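Local coordinates for protein exotoxin type A (Streptococcus pyogenes phage T12, PDB 1FNU) that acts as a secreted superantigen, the scarlet fever toxin, which probably works by bridging MHC class II molecules and T-cell receptors, at residues H44-N49 against T60-Q65; V119-D124 against V216-K221; Q158-G163 against D185-P190. All coordinates share one frame; numbering follows the deposited sequence.

Contact 1 (H44-N49 against T60-Q65); sequences HDLIYN and TELKNQ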
ATOM      1  N   HIS A  44     -13.317 -14.199  -2.978  1.00 20.38           N
ATOM      2  CA  HIS A  44     -13.999 -13.909  -4.240  1.00 20.40           C
ATOM      3  C   HIS A  44     -13.086 -13.708  -5.413  1.00 20.18           C
ATOM      4  O   HIS A  44     -13.522 -13.265  -6.463  1.00 20.10           O
ATOM      5  CB  HIS A  44     -14.900 -12.680  -4.123  1.00 20.92           C
ATOM      6  CG  HIS A  44     -14.172 -11.414  -3.743  1.00 21.21           C
ATOM      7  ND1 HIS A  44     -14.092 -10.957  -2.459  1.00 21.61           N
ATOM      8  CD2 HIS A  44     -13.411 -10.572  -4.476  1.00 21.53           C
ATOM      9  CE1 HIS A  44     -13.315  -9.884  -2.407  1.00 21.65           C
ATOM     10  NE2 HIS A  44     -12.886  -9.631  -3.625  1.00 21.58           N
ATOM     11  N   ASP A  45     -11.813 -14.003  -5.207  1.00 19.75           N
ATOM     12  CA  ASP A  45     -10.872 -13.874  -6.273  1.00 19.48           C
ATOM     13  C   ASP A  45     -10.225 -15.197  -6.605  1.00 19.40           C
ATOM     14  O   ASP A  45     -10.384 -16.162  -5.848  1.00 19.25           O
ATOM     15  CB  ASP A  45      -9.779 -12.786  -5.943  1.00 19.37           C
ATOM     16  CG  ASP A  45      -8.770 -13.179  -4.800  1.00 19.41           C
ATOM     17  OD1 ASP A  45      -8.061 -14.228  -4.838  1.00 19.29           O
ATOM     18  OD2 ASP A  45      -8.607 -12.364  -3.838  1.00 19.41           O
ATOM     19  N   LEU A  46      -9.540 -15.242  -7.775  1.00 19.33           N
ATOM     20  CA  LEU A  46      -8.727 -16.427  -8.164  1.00 19.43           C
ATOM     21  C   LEU A  46      -7.402 -15.830  -8.783  1.00 19.62           C
ATOM     22  O   LEU A  46      -7.441 -14.830  -9.471  1.00 19.62           O
ATOM     23  CB  LEU A  46      -9.449 -17.362  -9.188  1.00 19.07           C
ATOM     24  CG  LEU A  46     -10.740 -18.127  -8.722  1.00 18.79           C
ATOM     25  CD1 LEU A  46     -11.480 -18.696  -9.978  1.00 18.44           C
ATOM     26  CD2 LEU A  46     -10.285 -19.204  -7.632  1.00 18.48           C
ATOM     27  N   ILE A  47      -6.271 -16.464  -8.484  1.00 19.89           N
ATOM     28  CA  ILE A  47      -4.922 -16.081  -8.885  1.00 20.26           C
ATOM     29  C   ILE A  47      -4.465 -17.154  -9.812  1.00 20.55           C
ATOM     30  O   ILE A  47      -4.728 -18.347  -9.570  1.00 20.62           O
ATOM     31  CB  ILE A  47      -4.007 -16.071  -7.651  1.00 20.19           C
ATOM     32  CG1 ILE A  47      -4.507 -14.993  -6.700  1.00 20.03           C
ATOM     33  CG2 ILE A  47      -2.551 -15.901  -8.023  1.00 20.03           C
ATOM     34  CD1 ILE A  47      -3.631 -14.923  -5.462  1.00 20.31           C
ATOM     35  N   TYR A  48      -3.800 -16.732 -10.873  1.00 20.85           N
ATOM     36  CA  TYR A  48      -3.329 -17.613 -11.944  1.00 21.32           C
ATOM     37  C   TYR A  48      -1.854 -17.408 -12.161  1.00 21.52           C
ATOM     38  O   TYR A  48      -1.337 -16.287 -12.125  1.00 21.58           O
ATOM     39  CB  TYR A  48      -4.089 -17.401 -13.279  1.00 21.23           C
ATOM     40  CG  TYR A  48      -5.574 -17.829 -13.280  1.00 21.41           C
ATOM     41  CD1 TYR A  48      -6.555 -17.073 -12.597  1.00 21.24           C
ATOM     42  CD2 TYR A  48      -5.978 -19.023 -13.897  1.00 21.23           C
ATOM     43  CE1 TYR A  48      -7.909 -17.516 -12.535  1.00 21.31           C
ATOM     44  CE2 TYR A  48      -7.318 -19.466 -13.837  1.00 21.32           C
ATOM     45  CZ  TYR A  48      -8.270 -18.727 -13.163  1.00 21.24           C
ATOM     46  OH  TYR A  48      -9.564 -19.230 -13.101  1.00 21.42           O
ATOM     47  N   ASN A  49      -1.150 -18.532 -12.234  1.00 21.84           N
ATOM     48  CA  ASN A  49       0.275 -18.458 -12.444  1.00 22.11           C
ATOM     49  C   ASN A  49       0.435 -18.303 -13.954  1.00 22.11           C
ATOM     50  O   ASN A  49       0.667 -19.296 -14.652  1.00 22.09           O
ATOM     51  CB  ASN A  49       0.980 -19.763 -11.938  1.00 22.55           C
ATOM     52  CG  ASN A  49       2.474 -19.770 -12.268  1.00 22.86           C
ATOM     53  OD1 ASN A  49       3.148 -18.795 -11.946  1.00 23.00           O
ATOM     54  ND2 ASN A  49       3.009 -20.871 -12.973  1.00 23.10           N
ATOM     55  N   THR A  60      -7.804 -12.238 -10.727  1.00 18.84           N
ATOM     56  CA  THR A  60      -9.132 -11.762 -11.117  1.00 19.14           C
ATOM     57  C   THR A  60     -10.115 -11.810  -9.978  1.00 19.45           C
ATOM     58  O   THR A  60     -10.205 -12.836  -9.242  1.00 19.48           O
ATOM     59  CB  THR A  60      -9.789 -12.501 -12.280  1.00 19.20           C
ATOM     60  OG1 THR A  60     -11.087 -11.946 -12.445  1.00 19.11           O
ATOM     61  CG2 THR A  60      -9.905 -14.082 -12.011  1.00 18.92           C
ATOM     62  N   GLU A  61     -10.853 -10.700  -9.817  1.00 19.63           N
ATOM     63  CA  GLU A  61     -11.829 -10.585  -8.786  1.00 20.02           C
ATOM     64  C   GLU A  61     -13.151 -10.761  -9.435  1.00 20.21           C
ATOM     65  O   GLU A  61     -13.504  -9.980 -10.281  1.00 20.09           O
ATOM     66  CB  GLU A  61     -11.813  -9.204  -8.082  1.00 20.12           C
ATOM     67  CG  GLU A  61     -10.747  -9.081  -7.026  1.00 20.31           C
ATOM     68  CD  GLU A  61     -10.750  -7.664  -6.410  1.00 20.64           C
ATOM     69  OE1 GLU A  61     -11.882  -7.253  -5.905  1.00 20.36           O
ATOM     70  OE2 GLU A  61      -9.609  -7.055  -6.476  1.00 20.28           O
ATOM     71  N   LEU A  62     -13.899 -11.753  -8.949  1.00 20.58           N
ATOM     72  CA  LEU A  62     -15.214 -12.062  -9.461  1.00 20.95           C
ATOM     73  C   LEU A  62     -16.305 -11.473  -8.555  1.00 21.32           C
ATOM     74  O   LEU A  62     -16.060 -10.748  -7.622  1.00 21.28           O
ATOM     75  CB  LEU A  62     -15.329 -13.591  -9.637  1.00 20.90           C
ATOM     76  CG  LEU A  62     -14.288 -13.978 -10.716  1.00 20.94           C
ATOM     77  CD1 LEU A  62     -13.698 -15.347 -10.483  1.00 20.94           C
ATOM     78  CD2 LEU A  62     -14.933 -13.849 -12.134  1.00 21.19           C
ATOM     79  N   LYS A  63     -17.537 -11.788  -8.876  1.00 21.91           N
ATOM     80  CA  LYS A  63     -18.668 -11.266  -8.184  1.00 22.52           C
ATOM     81  C   LYS A  63     -18.697 -11.441  -6.710  1.00 22.79           C
ATOM     82  O   LYS A  63     -18.936 -10.507  -5.971  1.00 22.78           O
ATOM     83  CB  LYS A  63     -19.934 -11.859  -8.779  1.00 22.77           C
ATOM     84  CG  LYS A  63     -21.171 -11.320  -8.126  1.00 23.25           C
ATOM     85  CD  LYS A  63     -22.400 -11.960  -8.769  1.00 23.67           C
ATOM     86  CE  LYS A  63     -23.537 -11.742  -7.851  1.00 23.86           C
ATOM     87  NZ  LYS A  63     -24.752 -11.511  -8.753  1.00 24.16           N
ATOM     88  N   ASN A  64     -18.417 -12.659  -6.317  1.00 23.17           N
ATOM     89  CA  ASN A  64     -18.440 -13.105  -4.935  1.00 23.58           C
ATOM     90  C   ASN A  64     -17.821 -14.481  -4.784  1.00 23.85           C
ATOM     91  O   ASN A  64     -17.304 -15.049  -5.738  1.00 23.72           O
ATOM     92  CB  ASN A  64     -19.863 -13.187  -4.399  1.00 23.54           C
ATOM     93  CG  ASN A  64     -20.801 -14.005  -5.290  1.00 23.62           C
ATOM     94  OD1 ASN A  64     -20.412 -15.029  -5.879  1.00 23.73           O
ATOM     95  ND2 ASN A  64     -22.051 -13.579  -5.363  1.00 23.63           N
ATOM     96  N   GLN A  65     -17.852 -14.969  -3.538  1.00 24.36           N
ATOM     97  CA  GLN A  65     -17.294 -16.247  -3.187  1.00 24.81           C
ATOM     98  C   GLN A  65     -17.845 -17.370  -4.049  1.00 25.01           C
ATOM     99  O   GLN A  65     -17.087 -18.170  -4.528  1.00 24.84           O
ATOM    100  CB  GLN A  65     -17.542 -16.557  -1.714  1.00 25.25           C
ATOM    101  CG  GLN A  65     -17.508 -18.074  -1.368  1.00 25.97           C
ATOM    102  CD  GLN A  65     -18.027 -18.246   0.011  1.00 26.45           C
ATOM    103  OE1 GLN A  65     -19.046 -17.634   0.400  1.00 26.61           O
ATOM    104  NE2 GLN A  65     -17.331 -19.045   0.789  1.00 26.77           N
TER

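Contact 2 (V119-D124 against V216-K221); sequences VKVSID and VYLTTK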
ATOM      1  N   VAL A 119     -20.939  -3.480 -34.888  1.00 36.12           N
ATOM      2  CA  VAL A 119     -21.127  -2.514 -33.805  1.00 35.78           C
ATOM      3  C   VAL A 119     -21.733  -1.231 -34.317  1.00 35.65           C
ATOM      4  O   VAL A 119     -21.141  -0.565 -35.140  1.00 35.59           O
ATOM      5  CB  VAL A 119     -19.757  -2.222 -33.074  1.00 35.73           C
ATOM      6  CG1 VAL A 119     -19.938  -1.168 -32.010  1.00 35.49           C
ATOM      7  CG2 VAL A 119     -19.196  -3.514 -32.460  1.00 35.55           C
ATOM      8  N   LYS A 120     -22.913  -0.900 -33.806  1.00 35.61           N
ATOM      9  CA  LYS A 120     -23.645   0.287 -34.195  1.00 35.63           C
ATOM     10  C   LYS A 120     -23.300   1.508 -33.392  1.00 35.67           C
ATOM     11  O   LYS A 120     -23.658   1.587 -32.229  1.00 35.69           O
ATOM     12  CB  LYS A 120     -25.145   0.055 -34.082  1.00 35.62           C
ATOM     13  CG  LYS A 120     -25.776  -0.681 -35.307  1.00 35.72           C
ATOM     14  CD  LYS A 120     -27.293  -0.857 -35.078  1.00 35.73           C
ATOM     15  CE  LYS A 120     -27.872  -2.125 -35.743  1.00 35.86           C
ATOM     16  NZ  LYS A 120     -29.081  -2.640 -34.934  1.00 35.96           N
ATOM     17  N   VAL A 121     -22.644   2.476 -34.026  1.00 35.67           N
ATOM     18  CA  VAL A 121     -22.305   3.691 -33.324  1.00 35.60           C
ATOM     19  C   VAL A 121     -23.144   4.899 -33.731  1.00 35.79           C
ATOM     20  O   VAL A 121     -23.281   5.197 -34.923  1.00 35.76           O
ATOM     21  CB  VAL A 121     -20.813   4.072 -33.532  1.00 35.52           C
ATOM     22  CG1 VAL A 121     -20.486   5.324 -32.705  1.00 35.33           C
ATOM     23  CG2 VAL A 121     -19.878   2.917 -33.124  1.00 35.30           C
ATOM     24  N   SER A 122     -23.715   5.583 -32.726  1.00 35.88           N
ATOM     25  CA  SER A 122     -24.471   6.826 -32.912  1.00 36.00           C
ATOM     26  C   SER A 122     -23.626   7.905 -32.274  1.00 36.06           C
ATOM     27  O   SER A 122     -22.953   7.648 -31.286  1.00 36.02           O
ATOM     28  CB  SER A 122     -25.793   6.849 -32.159  1.00 36.01           C
ATOM     29  OG  SER A 122     -26.651   5.852 -32.643  1.00 36.26           O
ATOM     30  N   ILE A 123     -23.653   9.112 -32.831  1.00 36.20           N
ATOM     31  CA  ILE A 123     -22.906  10.249 -32.258  1.00 36.30           C
ATOM     32  C   ILE A 123     -23.872  11.402 -32.337  1.00 36.42           C
ATOM     33  O   ILE A 123     -24.301  11.766 -33.412  1.00 36.43           O
ATOM     34  CB  ILE A 123     -21.726  10.686 -33.087  1.00 36.31           C
ATOM     35  CG1 ILE A 123     -20.822   9.515 -33.387  1.00 36.33           C
ATOM     36  CG2 ILE A 123     -20.995  11.806 -32.355  1.00 36.30           C
ATOM     37  CD1 ILE A 123     -19.701   9.920 -34.187  1.00 36.38           C
ATOM     38  N   ASP A 124     -24.161  11.999 -31.199  1.00 36.55           N
ATOM     39  CA  ASP A 124     -25.103  13.072 -31.128  1.00 36.66           C
ATOM     40  C   ASP A 124     -26.423  12.685 -31.839  1.00 37.01           C
ATOM     41  O   ASP A 124     -27.008  13.497 -32.562  1.00 37.10           O
ATOM     42  CB  ASP A 124     -24.506  14.344 -31.731  1.00 36.29           C
ATOM     43  CG  ASP A 124     -23.269  14.844 -30.955  1.00 36.09           C
ATOM     44  OD1 ASP A 124     -23.299  14.855 -29.707  1.00 35.67           O
ATOM     45  OD2 ASP A 124     -22.279  15.216 -31.627  1.00 35.86           O
ATOM     46  N   VAL A 216     -23.322   1.537 -29.593  1.00 30.63           N
ATOM     47  CA  VAL A 216     -22.553   2.608 -28.982  1.00 30.55           C
ATOM     48  C   VAL A 216     -23.136   4.018 -29.165  1.00 30.54           C
ATOM     49  O   VAL A 216     -23.315   4.445 -30.310  1.00 30.48           O
ATOM     50  CB  VAL A 216     -21.125   2.630 -29.537  1.00 30.49           C
ATOM     51  CG1 VAL A 216     -20.434   3.855 -29.048  1.00 30.48           C
ATOM     52  CG2 VAL A 216     -20.366   1.412 -29.073  1.00 30.47           C
ATOM     53  N   TYR A 217     -23.333   4.747 -28.040  1.00 30.55           N
ATOM     54  CA  TYR A 217     -23.870   6.148 -28.016  1.00 30.45           C
ATOM     55  C   TYR A 217     -22.912   7.231 -27.470  1.00 30.28           C
ATOM     56  O   TYR A 217     -22.612   7.260 -26.266  1.00 30.38           O
ATOM     57  CB  TYR A 217     -25.147   6.214 -27.191  1.00 30.61           C
ATOM     58  CG  TYR A 217     -26.242   5.335 -27.719  1.00 30.89           C
ATOM     59  CD1 TYR A 217     -26.329   3.979 -27.336  1.00 30.93           C
ATOM     60  CD2 TYR A 217     -27.151   5.823 -28.678  1.00 30.95           C
ATOM     61  CE1 TYR A 217     -27.294   3.134 -27.906  1.00 31.00           C
ATOM     62  CE2 TYR A 217     -28.112   4.989 -29.254  1.00 31.02           C
ATOM     63  CZ  TYR A 217     -28.170   3.645 -28.868  1.00 31.16           C
ATOM     64  OH  TYR A 217     -29.031   2.782 -29.516  1.00 31.36           O
ATOM     65  N   LEU A 218     -22.498   8.152 -28.320  1.00 30.06           N
ATOM     66  CA  LEU A 218     -21.559   9.211 -27.940  1.00 29.89           C
ATOM     67  C   LEU A 218     -22.111  10.621 -28.186  1.00 29.95           C
ATOM     68  O   LEU A 218     -22.930  10.825 -29.116  1.00 29.93           O
ATOM     69  CB  LEU A 218     -20.286   9.082 -28.768  1.00 29.72           C
ATOM     70  CG  LEU A 218     -19.516   7.774 -28.847  1.00 29.71           C
ATOM     71  CD1 LEU A 218     -18.435   7.902 -29.957  1.00 29.58           C
ATOM     72  CD2 LEU A 218     -18.859   7.442 -27.452  1.00 29.52           C
ATOM     73  N   THR A 219     -21.683  11.593 -27.369  1.00 29.83           N
ATOM     74  CA  THR A 219     -22.090  12.989 -27.564  1.00 29.83           C
ATOM     75  C   THR A 219     -20.772  13.736 -27.540  1.00 29.96           C
ATOM     76  O   THR A 219     -19.777  13.251 -26.988  1.00 30.04           O
ATOM     77  CB  THR A 219     -23.040  13.580 -26.460  1.00 29.64           C
ATOM     78  OG1 THR A 219     -22.362  13.651 -25.209  1.00 29.46           O
ATOM     79  CG2 THR A 219     -24.276  12.752 -26.279  1.00 29.43           C
ATOM     80  N   THR A 220     -20.767  14.868 -28.220  1.00 30.12           N
ATOM     81  CA  THR A 220     -19.630  15.765 -28.320  1.00 30.18           C
ATOM     82  C   THR A 220     -20.096  16.933 -27.412  1.00 30.33           C
ATOM     83  O   THR A 220     -21.281  16.955 -27.065  1.00 30.41           O
ATOM     84  CB  THR A 220     -19.365  16.189 -29.838  1.00 30.19           C
ATOM     85  OG1 THR A 220     -20.501  16.861 -30.423  1.00 30.00           O
ATOM     86  CG2 THR A 220     -19.101  14.966 -30.677  1.00 30.27           C
ATOM     87  N   LYS A 221     -19.205  17.858 -26.998  1.00 30.38           N
ATOM     88  CA  LYS A 221     -19.557  18.991 -26.079  1.00 30.55           C
ATOM     89  C   LYS A 221     -20.648  19.842 -26.766  1.00 30.59           C
ATOM     90  O   LYS A 221     -21.747  20.103 -26.187  1.00 30.88           O
ATOM     91  OXT LYS A 221     -20.355  20.190 -27.912  1.00 30.56           O
TER

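Contact 3 (Q158-G163 against D185-P190); sequences QLYTNG and DFFPEP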
ATOM      1  N   GLN A 158     -10.646   8.619 -31.965  1.00 24.42           N
ATOM      2  CA  GLN A 158     -10.341   9.479 -30.866  1.00 24.07           C
ATOM      3  C   GLN A 158     -11.142   9.346 -29.591  1.00 23.53           C
ATOM      4  O   GLN A 158     -11.313  10.356 -28.907  1.00 23.37           O
ATOM      5  CB  GLN A 158     -10.495  10.918 -31.308  1.00 24.76           C
ATOM      6  CG  GLN A 158      -9.249  11.417 -31.872  1.00 25.47           C
ATOM      7  CD  GLN A 158      -9.470  11.796 -33.280  1.00 26.38           C
ATOM      8  OE1 GLN A 158      -9.362  13.020 -33.651  1.00 26.91           O
ATOM      9  NE2 GLN A 158      -9.786  10.782 -34.129  1.00 26.56           N
ATOM     10  N   LEU A 159     -11.600   8.147 -29.242  1.00 22.71           N
ATOM     11  CA  LEU A 159     -12.425   7.991 -28.035  1.00 22.23           C
ATOM     12  C   LEU A 159     -11.629   8.420 -26.805  1.00 21.96           C
ATOM     13  O   LEU A 159     -12.173   9.036 -25.905  1.00 21.95           O
ATOM     14  CB  LEU A 159     -12.922   6.522 -27.871  1.00 21.92           C
ATOM     15  CG  LEU A 159     -13.580   6.158 -26.532  1.00 21.73           C
ATOM     16  CD1 LEU A 159     -14.657   7.137 -26.201  1.00 21.41           C
ATOM     17  CD2 LEU A 159     -14.169   4.750 -26.550  1.00 21.39           C
ATOM     18  N   TYR A 160     -10.375   8.013 -26.749  1.00 21.74           N
ATOM     19  CA  TYR A 160      -9.490   8.396 -25.633  1.00 21.71           C
ATOM     20  C   TYR A 160      -8.146   8.892 -26.225  1.00 21.65           C
ATOM     21  O   TYR A 160      -7.762   8.523 -27.378  1.00 21.59           O
ATOM     22  CB  TYR A 160      -9.225   7.191 -24.667  1.00 21.44           C
ATOM     23  CG  TYR A 160     -10.441   6.525 -23.999  1.00 21.26           C
ATOM     24  CD1 TYR A 160     -11.323   7.240 -23.196  1.00 21.10           C
ATOM     25  CD2 TYR A 160     -10.725   5.160 -24.194  1.00 21.15           C
ATOM     26  CE1 TYR A 160     -12.428   6.643 -22.618  1.00 20.89           C
ATOM     27  CE2 TYR A 160     -11.857   4.550 -23.593  1.00 20.97           C
ATOM     28  CZ  TYR A 160     -12.700   5.297 -22.805  1.00 20.90           C
ATOM     29  OH  TYR A 160     -13.803   4.744 -22.202  1.00 20.68           O
ATOM     30  N   THR A 161      -7.443   9.755 -25.488  1.00 21.80           N
ATOM     31  CA  THR A 161      -6.123  10.168 -25.925  1.00 21.77           C
ATOM     32  C   THR A 161      -5.317  10.322 -24.632  1.00 21.97           C
ATOM     33  O   THR A 161      -5.846  10.254 -23.566  1.00 21.93           O
ATOM     34  CB  THR A 161      -6.057  11.579 -26.634  1.00 21.70           C
ATOM     35  OG1 THR A 161      -6.271  12.572 -25.654  1.00 21.24           O
ATOM     36  CG2 THR A 161      -7.140  11.802 -27.774  1.00 21.49           C
ATOM     37  N   ASN A 162      -4.026  10.552 -24.754  1.00 22.38           N
ATOM     38  CA  ASN A 162      -3.228  10.827 -23.580  1.00 22.78           C
ATOM     39  C   ASN A 162      -3.613  12.333 -23.350  1.00 23.06           C
ATOM     40  O   ASN A 162      -2.859  13.251 -23.654  1.00 23.16           O
ATOM     41  CB  ASN A 162      -1.745  10.666 -23.910  1.00 22.80           C
ATOM     42  CG  ASN A 162      -0.877  10.900 -22.706  1.00 22.80           C
ATOM     43  OD1 ASN A 162      -1.367  10.952 -21.598  1.00 22.95           O
ATOM     44  ND2 ASN A 162       0.425  11.028 -22.918  1.00 22.89           N
ATOM     45  N   GLY A 163      -4.794  12.552 -22.802  1.00 23.38           N
ATOM     46  CA  GLY A 163      -5.324  13.889 -22.645  1.00 23.71           C
ATOM     47  C   GLY A 163      -6.841  13.820 -22.708  1.00 23.95           C
ATOM     48  O   GLY A 163      -7.389  12.791 -22.338  1.00 23.95           O
ATOM     49  N   ASP A 185     -20.658   2.887 -18.731  1.00 22.82           N
ATOM     50  CA  ASP A 185     -20.259   4.286 -18.965  1.00 22.28           C
ATOM     51  C   ASP A 185     -18.787   4.336 -19.456  1.00 21.97           C
ATOM     52  O   ASP A 185     -17.895   3.809 -18.774  1.00 21.88           O
ATOM     53  CB  ASP A 185     -20.364   5.066 -17.667  1.00 22.36           C
ATOM     54  CG  ASP A 185     -20.429   6.518 -17.907  1.00 22.37           C
ATOM     55  OD1 ASP A 185     -19.728   6.943 -18.872  1.00 22.52           O
ATOM     56  OD2 ASP A 185     -21.149   7.218 -17.165  1.00 22.41           O
ATOM     57  N   PHE A 186     -18.525   4.909 -20.626  1.00 21.61           N
ATOM     58  CA  PHE A 186     -17.159   5.009 -21.109  1.00 21.32           C
ATOM     59  C   PHE A 186     -16.296   5.900 -20.218  1.00 21.02           C
ATOM     60  O   PHE A 186     -15.088   5.857 -20.308  1.00 20.97           O
ATOM     61  CB  PHE A 186     -17.063   5.542 -22.543  1.00 21.37           C
ATOM     62  CG  PHE A 186     -17.464   4.544 -23.635  1.00 21.59           C
ATOM     63  CD1 PHE A 186     -17.584   3.189 -23.373  1.00 21.68           C
ATOM     64  CD2 PHE A 186     -17.585   4.968 -24.955  1.00 21.72           C
ATOM     65  CE1 PHE A 186     -17.806   2.249 -24.379  1.00 21.61           C
ATOM     66  CE2 PHE A 186     -17.812   4.023 -26.014  1.00 21.90           C
ATOM     67  CZ  PHE A 186     -17.922   2.646 -25.707  1.00 21.73           C
ATOM     68  N   PHE A 187     -16.926   6.696 -19.365  1.00 20.78           N
ATOM     69  CA  PHE A 187     -16.194   7.625 -18.531  1.00 20.67           C
ATOM     70  C   PHE A 187     -16.387   7.434 -17.034  1.00 20.52           C
ATOM     71  O   PHE A 187     -17.481   7.155 -16.561  1.00 20.61           O
ATOM     72  CB  PHE A 187     -16.566   9.081 -18.936  1.00 20.52           C
ATOM     73  CG  PHE A 187     -16.228   9.405 -20.350  1.00 20.58           C
ATOM     74  CD1 PHE A 187     -14.906   9.469 -20.768  1.00 20.59           C
ATOM     75  CD2 PHE A 187     -17.210   9.581 -21.283  1.00 20.60           C
ATOM     76  CE1 PHE A 187     -14.545   9.695 -22.139  1.00 20.71           C
ATOM     77  CE2 PHE A 187     -16.870   9.813 -22.682  1.00 20.70           C
ATOM     78  CZ  PHE A 187     -15.544   9.861 -23.093  1.00 20.66           C
ATOM     79  N   PRO A 188     -15.292   7.614 -16.253  1.00 20.40           N
ATOM     80  CA  PRO A 188     -15.265   7.485 -14.805  1.00 20.22           C
ATOM     81  C   PRO A 188     -15.801   8.748 -14.119  1.00 20.20           C
ATOM     82  O   PRO A 188     -16.036   9.761 -14.787  1.00 20.04           O
ATOM     83  CB  PRO A 188     -13.753   7.350 -14.525  1.00 20.25           C
ATOM     84  CG  PRO A 188     -13.184   8.367 -15.456  1.00 20.07           C
ATOM     85  CD  PRO A 188     -13.916   7.872 -16.754  1.00 20.29           C
ATOM     86  N   GLU A 189     -15.940   8.693 -12.778  1.00 20.21           N
ATOM     87  CA  GLU A 189     -16.279   9.887 -12.002  1.00 20.23           C
ATOM     88  C   GLU A 189     -15.016  10.823 -12.126  1.00 20.04           C
ATOM     89  O   GLU A 189     -13.919  10.375 -12.551  1.00 19.90           O
ATOM     90  CB  GLU A 189     -16.608   9.576 -10.532  1.00 20.71           C
ATOM     91  CG  GLU A 189     -15.606   8.785  -9.803  1.00 21.35           C
ATOM     92  CD  GLU A 189     -15.926   8.686  -8.329  1.00 21.81           C
ATOM     93  OE1 GLU A 189     -17.108   8.893  -7.912  1.00 21.79           O
ATOM     94  OE2 GLU A 189     -14.956   8.408  -7.589  1.00 22.43           O
ATOM     95  N   PRO A 190     -15.145  12.121 -11.734  1.00 19.77           N
ATOM     96  CA  PRO A 190     -14.037  13.069 -11.856  1.00 19.62           C
ATOM     97  C   PRO A 190     -12.688  12.685 -11.268  1.00 19.42           C
ATOM     98  O   PRO A 190     -11.689  12.751 -11.956  1.00 19.51           O
ATOM     99  CB  PRO A 190     -14.673  14.358 -11.305  1.00 19.74           C
ATOM    100  CG  PRO A 190     -16.111  14.201 -11.672  1.00 19.73           C
ATOM    101  CD  PRO A 190     -16.286  12.795 -11.102  1.00 19.78           C
TER

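Contact 1 (H44-N49 against T60-Q65)
The β-hairpin of strands 45-48 and 57-61, in the OB-fold domain, shows how a two-stranded pairing can run on into a helix start: D45 faces E61 as an antiparallel non-hydrogen-bonded pair, and L46 faces T60 as a hydrogen-bonded one. At the second pair the backbones exchange two bonds, L46 N to T60 O at 2.9 Å and T60 N to L46 O. T60 O also lies 3.2 Å from D45 CA, a CA-H...O contact. One residue beyond the last bridge, L62 N still donates to H44 O (2.9 Å), so the pairing outlasts the regular strand.

Side chains divide between the two faces. On that of D45 and E61, the carboxylate of E61 comes alongside the imidazole of H44, the planes 55° apart. H44 NE2 reaches OE1 of E61 at the ring edge in a weak hydrogen bond of 3.4 Å, while OE2 of E61 forms a salt bridge with K59. H44 also packs on E189 of a second subunit. D45 turns its carboxylate back to the backbone N atoms of L41 and L42.

On the opposite face, L46 and L62 meet through their CD1 methyls at 4.0 Å, L46 also lying against helix 65-72. In T60, chi1 of 177° turns OG1 away from the backbone N, giving the hydroxyl to G101 O and leaving CG2 of T60 4.0 Å from CE1 of Y48. N64 caps that helix, its OD1 accepting from M67 N, and H44 CB rests 3.5 Å from N64 C.

Contact 2 (V119-D124 against V216-K221)
Strands 110-123 and 212-219 pair in parallel within the mixed sheet of the β-grasp domain, V121 opposite V216, S122 opposite Y217 and I123 opposite L218. Backbone hydrogen bonds come first: V216 N to K120 O, S122 N to V216 O at 2.7 Å, L218 N to S122 O at 3.0 Å, and D124 N to L218 O. They alternate in direction, as parallel pairing requires, and the axes of strand pieces 119-123 and 216-219 diverge by 19°.

A second set of polar bonds joins D124 to T220. The D124 carboxylate uses both oxygens, each on its syn side: OD1 accepts from T220 N at 2.9 Å, and OD2 from T220 OG1 at 2.7 Å. Two bonds to one residue fix the rotation of the carboxylate. T220 OG1 lies between its own N and carbonyl carbon (chi1 60°), which keeps it beside the backbone N that shares the aspartate.

Apolar contacts gather on the face of V121, V216, I123 and L218. V121 and V216 lie side by side, V121 CG2 3.8 Å from V216 CB, while V119 lies obliquely across V216, its CG1 3.9 Å from V216 CG2. On the other face, CE2 of the Y217 ring comes within 3.8 Å of S122 OG, the Y217 hydroxyl bonding to E215.

Strand 126-135 flanks the first segment and strand 169-176 the second, while V149 of helix 142-157 packs against V119 and V216.

Contact 3 (Q158-G163 against D185-P190)
The hydroxyl of Y160 donates to F186 O across 2.5 Å, the one hydrogen bond between segments 158-163 and 185-190. It reaches the carbonyl oxygen on a lone pair, in the carbonyl plane, with a C=O...OH angle of 125°, and F186 O in turn lies at the edge of the tyrosine ring. R150 NH1 adds a weak hydrogen bond to the same hydroxyl, so this buried oxygen is gripped from the loop and from helix 142-157 together.

Around the bond, L159 covers one face of the tyrosine ring and F187 approaches it obliquely, while I21 and Y22 of helix 19-26 also touch Y160. L159, the residue just before, places CG 3.7 Å above the centre of the Y160 ring. Its branches continue outward to the other loop: CD2 of L159 comes 3.8 Å from CE2 of F186, the two side chains crossing at about a right angle. CD1 of L159 touches both phenylalanines and lies 4.2 Å from CZ of F187. A chi1 of 169° turns CG of L159 away from the backbone N, and this swings the methyls past the tyrosine toward F186 and F187.

Y160 and F187 run past one another antiparallel, Y160 CE1 3.7 Å from F187 CE1 and the ring planes 85° apart. F187 is held at its backbone as well: its N donates to D185 OD1 at 2.9 Å, from above the carboxylate plane, which makes an Asx turn. The other oxygen, D185 OD2, accepts from H10 N near the chain start.

F186 also touches D146 and R150, and so lies between helix 142-157 and the domain's mixed sheet, within the helix-on-sheet packing of the β-grasp fold.

The three contacts illustrate a two-domain toxin. Contact 1, first along the chain, belongs to the OB-fold domain; contacts 2 and 3 belong to the β-grasp domain, on the opposite side of the chain's centre. Contact 1 lies about 34 Å from contact 2 and 27 Å from contact 3, centre to centre, and touches neither. Contacts 2 and 3 are only about 14 Å apart, and the sequence of contact 3 falls between the two strands of contact 2. They meet at F186, whose ring packs on L218 and V216 of strand 212-219, joining sheet and loops into one core. Across the subunit interface, E189, within the 185-190 segment of contact 3, bonds through OE2 to H44 ND1 of the second subunit.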